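Local coordinates for putative methyltransferase protein (Bacteroides fragilis, PDB 5BP9) that probably transfers methyl groups from S-adenosylmethionine to a substrate not yet identified, and is held here with the spent cofactor S-adenosylhomocysteine, at residues Ile246-Leu251 against Tyr271-Arg276. Sequence-based numbering, arbitrary orientation.
Sequences IDFQTL and YDYLAR
Tyr-273 has chi1 near +60° (69°), which tucks its CG in over its own backbone and sends the phenol from strand 272-279 across to the first turn of helix 248-257; the extended first torsion of Phe-248 leaves its CB over the tyrosine ring and carries the phenyl on toward Ala-275. The contact belongs to the Rossmann-like fold of class I methyltransferases, where this helix packs on the antiparallel end of the seven-stranded mixed sheet, away from the cofactor site. Tyr-273 stands on the strand facing the helix, as does Ala-275. Phe-248 CB sits almost straight above the centre of the Tyr-273 ring, 4.0 Å from its centroid, a CH-pi contact. Beyond it the Phe-248 ring turns an edge to the same tyrosine in an offset edge-to-face pair, planes at 89°, with CD1 3.8 Å from Tyr-273 CE2. Farther along that phenyl edge, CE1 meets Ala-275 CB at 4.0 Å, and Leu-251 CD2 touches the same methyl. Met-264 of the neighbouring strand 260-267 packs against both aromatic side chains. Just before the helix, Asp-247 is the N-cap: its OD2 accepts from Thr-250 N at 2.9 Å, while Thr-250 OG1 donates to OD1, which Tyr-223 also hydrogen-bonds. The residue before it, Ile-246, is tied to strand 195-202 by a hydrogen bond between its N and Ser-201 OG. Its carbonyl serves the tyrosine: Tyr-273 OH donates to Ile-246 O at 2.7 Å, coming from 45° out of the carbonyl plane, and Leu-251 CD2 lies 3.6 Å from that same hydroxyl oxygen, Tyr-273 OH.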
# COMPACT_ATOMS: atom_id res chain seq x y z
N ILE A 246 9.59 5.79 -3.14
CA ILE A 246 10.69 5.44 -4.02
C ILE A 246 10.46 6.09 -5.38
O ILE A 246 9.37 6.01 -5.97
CB ILE A 246 10.88 3.91 -4.10
CG1 ILE A 246 12.17 3.54 -4.84
CG2 ILE A 246 9.67 3.22 -4.73
CD1 ILE A 246 12.54 2.08 -4.71
N ASP A 247 11.49 6.78 -5.86
CA ASP A 247 11.45 7.35 -7.23
C ASP A 247 11.58 6.25 -8.28
O ASP A 247 12.11 5.17 -7.99
CB ASP A 247 12.55 8.42 -7.38
CG ASP A 247 13.93 7.82 -7.43
OD1 ASP A 247 14.53 7.64 -6.38
OD2 ASP A 247 14.39 7.47 -8.54
N PHE A 248 11.10 6.54 -9.49
CA PHE A 248 11.05 5.49 -10.52
C PHE A 248 12.44 4.91 -10.87
O PHE A 248 12.57 3.70 -11.08
CB PHE A 248 10.35 5.96 -11.81
CG PHE A 248 10.31 4.89 -12.87
CD1 PHE A 248 9.38 3.86 -12.79
CD2 PHE A 248 11.27 4.83 -13.87
CE1 PHE A 248 9.36 2.84 -13.72
CE2 PHE A 248 11.26 3.81 -14.80
CZ PHE A 248 10.31 2.82 -14.73
N GLN A 249 13.47 5.76 -10.96
CA GLN A 249 14.78 5.24 -11.34
C GLN A 249 15.33 4.30 -10.27
O GLN A 249 15.94 3.26 -10.58
CB GLN A 249 15.81 6.33 -11.65
CG GLN A 249 15.48 7.12 -12.91
CD GLN A 249 14.29 8.04 -12.72
OE1 GLN A 249 14.22 8.76 -11.73
NE2 GLN A 249 13.33 7.98 -13.63
N THR A 250 15.12 4.67 -9.00
CA THR A 250 15.57 3.80 -7.92
C THR A 250 14.79 2.47 -7.96
O THR A 250 15.36 1.39 -7.80
CB THR A 250 15.47 4.51 -6.55
OG1 THR A 250 16.28 5.69 -6.58
CG2 THR A 250 15.98 3.60 -5.40
N LEU A 251 13.48 2.55 -8.18
CA LEU A 251 12.64 1.36 -8.28
C LEU A 251 13.11 0.45 -9.42
O LEU A 251 13.26 -0.76 -9.24
CB LEU A 251 11.18 1.72 -8.47
CG LEU A 251 10.20 0.57 -8.68
CD1 LEU A 251 10.12 -0.32 -7.44
CD2 LEU A 251 8.82 1.10 -8.98
N TYR A 271 4.89 14.73 -8.53
CA TYR A 271 6.08 13.85 -8.42
C TYR A 271 5.74 12.37 -8.20
O TYR A 271 6.58 11.58 -7.81
CB TYR A 271 7.07 14.34 -7.34
CG TYR A 271 7.59 15.74 -7.59
CD1 TYR A 271 8.59 15.97 -8.53
CD2 TYR A 271 7.06 16.81 -6.91
CE1 TYR A 271 9.07 17.25 -8.77
CE2 TYR A 271 7.52 18.11 -7.14
CZ TYR A 271 8.53 18.32 -8.07
OH TYR A 271 9.00 19.60 -8.32
N ASP A 272 4.49 12.02 -8.50
CA ASP A 272 3.95 10.69 -8.33
C ASP A 272 3.84 9.95 -9.66
O ASP A 272 3.77 10.55 -10.74
CB ASP A 272 2.61 10.69 -7.59
CG ASP A 272 1.60 11.70 -8.12
OD1 ASP A 272 1.94 12.57 -8.94
OD2 ASP A 272 0.45 11.60 -7.68
N TYR A 273 3.83 8.62 -9.57
CA TYR A 273 3.78 7.79 -10.76
C TYR A 273 3.21 6.42 -10.46
O TYR A 273 3.20 5.97 -9.30
CB TYR A 273 5.16 7.65 -11.39
CG TYR A 273 6.10 6.84 -10.54
CD1 TYR A 273 6.83 7.45 -9.55
CD2 TYR A 273 6.21 5.46 -10.70
CE1 TYR A 273 7.65 6.74 -8.69
CE2 TYR A 273 7.04 4.71 -9.87
CZ TYR A 273 7.76 5.35 -8.87
OH TYR A 273 8.54 4.59 -8.06
N LEU A 274 2.74 5.78 -11.54
CA LEU A 274 2.30 4.39 -11.53
C LEU A 274 3.26 3.60 -12.36
O LEU A 274 3.53 3.98 -13.52
CB LEU A 274 0.88 4.25 -12.06
CG LEU A 274 0.30 2.82 -12.14
CD1 LEU A 274 0.04 2.24 -10.75
CD2 LEU A 274 -0.94 2.79 -13.00
N ALA A 275 3.80 2.52 -11.78
CA ALA A 275 4.70 1.62 -12.48
C ALA A 275 4.12 0.21 -12.56
O ALA A 275 3.29 -0.19 -11.73
CB ALA A 275 6.05 1.56 -11.78
N ARG A 276 4.59 -0.52 -13.56
CA ARG A 276 4.28 -1.95 -13.74
C ARG A 276 5.56 -2.73 -13.62
O ARG A 276 6.55 -2.42 -14.31
CB ARG A 276 3.64 -2.20 -15.13
CG ARG A 276 3.29 -3.66 -15.36
CD ARG A 276 2.30 -3.83 -16.52
NE ARG A 276 2.84 -3.30 -17.77
CZ ARG A 276 2.12 -2.96 -18.83
NH1 ARG A 276 2.73 -2.49 -19.93
NH2 ARG A 276 0.80 -3.09 -18.81